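Local coordinates for hemerythrin HHE cation binding domain protein (Mycobacterium kansasii, PDB 6TYJ), which binds metal ions, zinc in this crystal, in a helical bundle of the hemerythrin HHE family, at residues D85-S88 with V89-R92; I123-P126 with P127-I131. All coordinates share one frame; numbering follows the deposited sequence.

Contact 1 lies in the last turns of helix 70-91, partly buried, with Leu87 and Leu90 in the interior; contact 2 is a surface contact in the connection between helices 100-121 and 133-161. One is thus a case of local packing in a helix, the other in a loop. They share no element, sit on opposite sides of the chain's centre, and their nearest atoms are about 20 Å apart. In contact 1 successive helical hydrogen bonds set leucines against one another. In contact 2 three prolines leave fewer amide donors; one turn bond crosses between the segments, beside a bridging water and small apolar contacts.

Contact 1. Residues D85-S88 with V89-R92; sequences DQLS and VLLR
Leu91 lies against Leu87 one helical turn earlier, and its side chain can be followed outward over that residue's carbonyl. Its CB stands 3.7 Å from Leu87 O. With CG beside the backbone N (chi1 -61°), the chain then leans back along the helix, bringing CG to 3.2 Å from the same oxygen and to 4.0 Å from Leu87 CD1. At the end of the branch, CD1 meets Leu87 CG, also at 4.0 Å, so the two leucines pack across one another. Leu87 O meanwhile accepts a fairly straight hydrogen bond from Leu91 N (3.0 Å, 162° at the hydrogen), which holds the backbone beneath this apolar pair. Such i to i+4 pairing runs along helix 70-91 of the hemerythrin bundle: Leu90 N donates to Gln86 O at 2.9 Å and Val89 N to Asp85 O at 3.3 Å. Leu87 and Leu90 both reach Phe44 of helix 38-65, and Leu91 adds contacts with Val167 of helix 163-168. Toward Arg92 the pattern weakens. Arg92 N reaches Ser88 O in a long, weak bond (3.5 Å) and makes a shorter one to Val89 O. The Arg92 side chain bends at chi3 (-77°), folding back so that Ser88 O lies over one face of its guanidinium, offset toward the rim.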
ATOM      1  N   ASP A  85      -0.614  10.976   4.717  1.00 26.03           N
ATOM      2  CA  ASP A  85      -1.098  12.068   5.557  1.00 28.80           C
ATOM      3  C   ASP A  85      -2.249  11.602   6.434  1.00 25.95           C
ATOM      4  O   ASP A  85      -2.358  12.004   7.601  1.00 31.47           O
ATOM      5  CB  ASP A  85      -1.545  13.256   4.703  1.00 35.01           C
ATOM      6  CG  ASP A  85      -0.404  14.187   4.352  1.00 43.86           C
ATOM      7  OD1 ASP A  85       0.759  13.852   4.670  1.00 46.18           O
ATOM      8  OD2 ASP A  85      -0.676  15.257   3.761  1.00 46.00           O
ATOM      9  N   GLN A  86      -3.138  10.777   5.881  1.00 24.61           N
ATOM     10  CA  GLN A  86      -4.260  10.305   6.688  1.00 23.43           C
ATOM     11  C   GLN A  86      -3.788   9.317   7.741  1.00 24.79           C
ATOM     12  O   GLN A  86      -4.343   9.263   8.838  1.00 25.74           O
ATOM     13  CB  GLN A  86      -5.323   9.665   5.798  1.00 25.65           C
ATOM     14  CG  GLN A  86      -6.649   9.395   6.488  1.00 26.90           C
ATOM     15  CD  GLN A  86      -7.407  10.667   6.866  1.00 35.97           C
ATOM     16  OE1 GLN A  86      -7.552  11.593   6.055  1.00 32.47           O
ATOM     17  NE2 GLN A  86      -7.890  10.718   8.099  1.00 34.00           N
ATOM     18  N   LEU A  87      -2.785   8.501   7.410  1.00 22.64           N
ATOM     19  CA  LEU A  87      -2.235   7.588   8.400  1.00 24.82           C
ATOM     20  C   LEU A  87      -1.669   8.360   9.582  1.00 26.59           C
ATOM     21  O   LEU A  87      -1.826   7.945  10.738  1.00 27.08           O
ATOM     22  CB  LEU A  87      -1.157   6.700   7.760  1.00 22.54           C
ATOM     23  CG  LEU A  87      -0.445   5.762   8.746  1.00 24.69           C
ATOM     24  CD1 LEU A  87      -1.403   4.810   9.441  1.00 23.15           C
ATOM     25  CD2 LEU A  87       0.672   4.990   8.018  1.00 26.79           C
ATOM     26  N   SER A  88      -1.020   9.503   9.314  1.00 26.76           N
ATOM     27  CA  SER A  88      -0.510  10.331  10.409  1.00 28.73           C
ATOM     28  C   SER A  88      -1.636  10.810  11.323  1.00 33.28           C
ATOM     29  O   SER A  88      -1.482  10.844  12.551  1.00 32.70           O
ATOM     30  CB  SER A  88       0.268  11.523   9.850  1.00 35.37           C
ATOM     31  OG  SER A  88       1.415  11.057   9.168  1.00 42.97           O
ATOM     32  N   VAL A  89      -2.767  11.205  10.745  1.00 31.31           N
ATOM     33  CA  VAL A  89      -3.901  11.611  11.572  1.00 30.36           C
ATOM     34  C   VAL A  89      -4.421  10.431  12.380  1.00 32.45           C
ATOM     35  O   VAL A  89      -4.751  10.577  13.568  1.00 34.23           O
ATOM     36  CB  VAL A  89      -5.008  12.231  10.703  1.00 35.08           C
ATOM     37  CG1 VAL A  89      -6.202  12.630  11.574  1.00 43.93           C
ATOM     38  CG2 VAL A  89      -4.469  13.440   9.955  1.00 39.97           C
ATOM     39  N   LEU A  90      -4.512   9.256  11.752  1.00 31.61           N
ATOM     40  CA  LEU A  90      -5.031   8.070  12.435  1.00 26.32           C
ATOM     41  C   LEU A  90      -4.198   7.746  13.665  1.00 31.49           C
ATOM     42  O   LEU A  90      -4.736   7.474  14.745  1.00 32.72           O
ATOM     43  CB  LEU A  90      -5.044   6.870  11.476  1.00 24.63           C
ATOM     44  CG  LEU A  90      -5.377   5.509  12.101  1.00 22.50           C
ATOM     45  CD1 LEU A  90      -6.781   5.552  12.742  1.00 24.02           C
ATOM     46  CD2 LEU A  90      -5.314   4.451  11.037  1.00 23.09           C
ATOM     47  N   LEU A  91      -2.881   7.766  13.518  1.00 31.40           N
ATOM     48  CA  LEU A  91      -1.997   7.414  14.617  1.00 30.97           C
ATOM     49  C   LEU A  91      -2.041   8.411  15.762  1.00 32.11           C
ATOM     50  O   LEU A  91      -1.570   8.082  16.854  1.00 36.33           O
ATOM     51  CB  LEU A  91      -0.567   7.272  14.099  1.00 30.81           C
ATOM     52  CG  LEU A  91      -0.387   6.186  13.038  1.00 35.98           C
ATOM     53  CD1 LEU A  91       1.009   6.200  12.479  1.00 36.24           C
ATOM     54  CD2 LEU A  91      -0.729   4.816  13.635  1.00 40.65           C
ATOM     55  N   ARG A  92      -2.619   9.594  15.573  1.00 31.22           N
ATOM     56  CA  ARG A  92      -2.762  10.487  16.721  1.00 38.47           C
ATOM     57  C   ARG A  92      -3.994  10.191  17.577  1.00 39.17           C
ATOM     58  O   ARG A  92      -4.174  10.840  18.617  1.00 43.21           O
ATOM     59  CB  ARG A  92      -2.773  11.940  16.248  1.00 44.82           C
ATOM     60  CG  ARG A  92      -1.412  12.378  15.716  1.00 43.58           C
ATOM     61  CD  ARG A  92      -1.325  13.890  15.587  1.00 50.87           C
ATOM     62  NE  ARG A  92      -2.035  14.377  14.408  1.00 52.50           N
ATOM     63  CZ  ARG A  92      -1.482  14.492  13.203  1.00 54.28           C
ATOM     64  NH1 ARG A  92      -2.201  14.940  12.185  1.00 56.10           N
ATOM     65  NH2 ARG A  92      -0.211  14.150  13.013  1.00 57.51           N
TER

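Contact 2. Residues I123-P126 with P127-I131; sequences IPAP and PEVKI
From Pro126 to Val129 the backbone makes a type I beta turn, closed by a hydrogen bond from Val129 N to Pro126 O (3.0 Å). The bond is nearly straight at the hydrogen, 162°, but its donor stands above the carbonyl plane, 40° out of it. Before the turn, Ala125 CB packs 3.8 Å from Val129 CB and 4.2 Å from Ile131 CG2, while Ala125 N bonds to Tyr13 OH. Val129 has CG1 anti to its N (chi1 175°), which places CG2 beside that N and within 4.2 Å of Pro126 CD; the valine and the proline ring lie side by side, pointing the same way. Glu128 bends at chi2 and brings OE1 back to 3.4 Å from Pro126 CB. Leu66 covers Ala125 and Pro126, and Ile131 reaches Leu136 and Leu139, tying the loop to helix 133-161. A water lies 2.7 Å from Pro126 O and 2.8 Å from Val129 O, placed to donate to either, though it has more acceptors in reach than protons. Pro126 O thus accepts from Val129 N and can also accept from the water. With no N-H on Pro126 or Pro127, Val129 N provides the turn's closing bond, and ring and methyl contacts pack around it.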
ATOM      1  N   ILE A 123      -3.772   0.696 -14.097  1.00 30.86           N
ATOM      2  CA  ILE A 123      -3.685  -0.754 -14.278  1.00 30.52           C
ATOM      3  C   ILE A 123      -4.823  -1.194 -15.193  1.00 32.09           C
ATOM      4  O   ILE A 123      -5.987  -1.187 -14.763  1.00 34.60           O
ATOM      5  CB  ILE A 123      -3.769  -1.500 -12.935  1.00 29.65           C
ATOM      6  CG1 ILE A 123      -2.658  -1.055 -11.977  1.00 30.16           C
ATOM      7  CG2 ILE A 123      -3.755  -3.028 -13.158  1.00 30.36           C
ATOM      8  CD1 ILE A 123      -2.838  -1.609 -10.551  1.00 29.47           C
ATOM      9  N   PRO A 124      -4.563  -1.586 -16.459  1.00 31.31           N
ATOM     10  CA  PRO A 124      -3.252  -1.634 -17.128  1.00 26.44           C
ATOM     11  C   PRO A 124      -2.696  -0.260 -17.408  1.00 32.37           C
ATOM     12  O   PRO A 124      -3.357   0.736 -17.151  1.00 32.60           O
ATOM     13  CB  PRO A 124      -3.536  -2.358 -18.449  1.00 32.64           C
ATOM     14  CG  PRO A 124      -4.895  -2.920 -18.322  1.00 45.87           C
ATOM     15  CD  PRO A 124      -5.637  -2.073 -17.334  1.00 39.90           C
ATOM     16  N   ALA A 125      -1.476  -0.214 -17.951  1.00 28.09           N
ATOM     17  CA  ALA A 125      -0.822   1.063 -18.139  1.00 28.75           C
ATOM     18  C   ALA A 125      -1.637   1.968 -19.056  1.00 27.22           C
ATOM     19  O   ALA A 125      -2.326   1.492 -19.974  1.00 33.57           O
ATOM     20  CB  ALA A 125       0.573   0.876 -18.718  1.00 30.54           C
ATOM     21  N   PRO A 126      -1.556   3.278 -18.847  1.00 27.39           N
ATOM     22  CA  PRO A 126      -2.269   4.229 -19.708  1.00 31.40           C
ATOM     23  C   PRO A 126      -1.771   4.178 -21.145  1.00 33.07           C
ATOM     24  O   PRO A 126      -0.668   3.678 -21.436  1.00 30.53           O
ATOM     25  CB  PRO A 126      -1.963   5.591 -19.062  1.00 31.28           C
ATOM     26  CG  PRO A 126      -1.554   5.299 -17.691  1.00 31.36           C
ATOM     27  CD  PRO A 126      -0.904   3.943 -17.704  1.00 30.30           C
ATOM     28  N   PRO A 127      -2.554   4.719 -22.080  1.00 32.09           N
ATOM     29  CA  PRO A 127      -2.240   4.540 -23.506  1.00 30.85           C
ATOM     30  C   PRO A 127      -0.878   5.088 -23.933  1.00 32.04           C
ATOM     31  O   PRO A 127      -0.293   4.568 -24.892  1.00 36.29           O
ATOM     32  CB  PRO A 127      -3.397   5.275 -24.197  1.00 34.76           C
ATOM     33  CG  PRO A 127      -4.542   5.144 -23.233  1.00 31.56           C
ATOM     34  CD  PRO A 127      -3.927   5.211 -21.865  1.00 31.20           C
ATOM     35  N   GLU A 128      -0.353   6.109 -23.244  1.00 33.83           N
ATOM     36  CA  GLU A 128       0.952   6.685 -23.586  1.00 33.69           C
ATOM     37  C   GLU A 128       2.104   5.731 -23.322  1.00 32.73           C
ATOM     38  O   GLU A 128       3.198   5.926 -23.881  1.00 34.24           O
ATOM     39  CB  GLU A 128       1.201   7.961 -22.772  1.00 43.30           C
ATOM     40  CG  GLU A 128       0.205   9.070 -22.970  1.00 44.67           C
ATOM     41  CD  GLU A 128      -1.106   8.834 -22.223  1.00 55.43           C
ATOM     42  OE1 GLU A 128      -1.173   7.912 -21.375  1.00 47.68           O
ATOM     43  OE2 GLU A 128      -2.078   9.568 -22.504  1.00 64.43           O
ATOM     44  N   VAL A 129       1.896   4.719 -22.489  1.00 30.08           N
ATOM     45  CA  VAL A 129       2.966   3.815 -22.083  1.00 30.05           C
ATOM     46  C   VAL A 129       3.076   2.668 -23.081  1.00 31.04           C
ATOM     47  O   VAL A 129       2.099   1.953 -23.328  1.00 37.20           O
ATOM     48  CB  VAL A 129       2.722   3.283 -20.670  1.00 29.07           C
ATOM     49  CG1 VAL A 129       3.791   2.257 -20.328  1.00 30.39           C
ATOM     50  CG2 VAL A 129       2.718   4.444 -19.704  1.00 25.72           C
ATOM     51  N   LYS A 130       4.274   2.479 -23.627  1.00 32.35           N
ATOM     52  CA  LYS A 130       4.575   1.377 -24.536  1.00 33.14           C
ATOM     53  C   LYS A 130       5.303   0.328 -23.701  1.00 43.99           C
ATOM     54  O   LYS A 130       6.461   0.520 -23.324  1.00 48.34           O
ATOM     55  CB  LYS A 130       5.410   1.863 -25.722  1.00 38.00           C
ATOM     56  N   ILE A 131       4.609  -0.762 -23.371  1.00 34.30           N
ATOM     57  CA  ILE A 131       5.195  -1.851 -22.593  1.00 34.86           C
ATOM     58  C   ILE A 131       4.674  -3.179 -23.147  1.00 36.88           C
ATOM     59  O   ILE A 131       3.464  -3.352 -23.336  1.00 40.50           O
ATOM     60  CB  ILE A 131       4.920  -1.679 -21.074  1.00 33.93           C
ATOM     61  CG1 ILE A 131       5.648  -2.750 -20.245  1.00 37.00           C
ATOM     62  CG2 ILE A 131       3.405  -1.563 -20.736  1.00 37.42           C
ATOM     63  CD1 ILE A 131       5.793  -2.376 -18.767  1.00 35.64           C
TER
HETATM   64  O   HOH W   1      -0.487   1.198 -22.539  1.00 42.68           O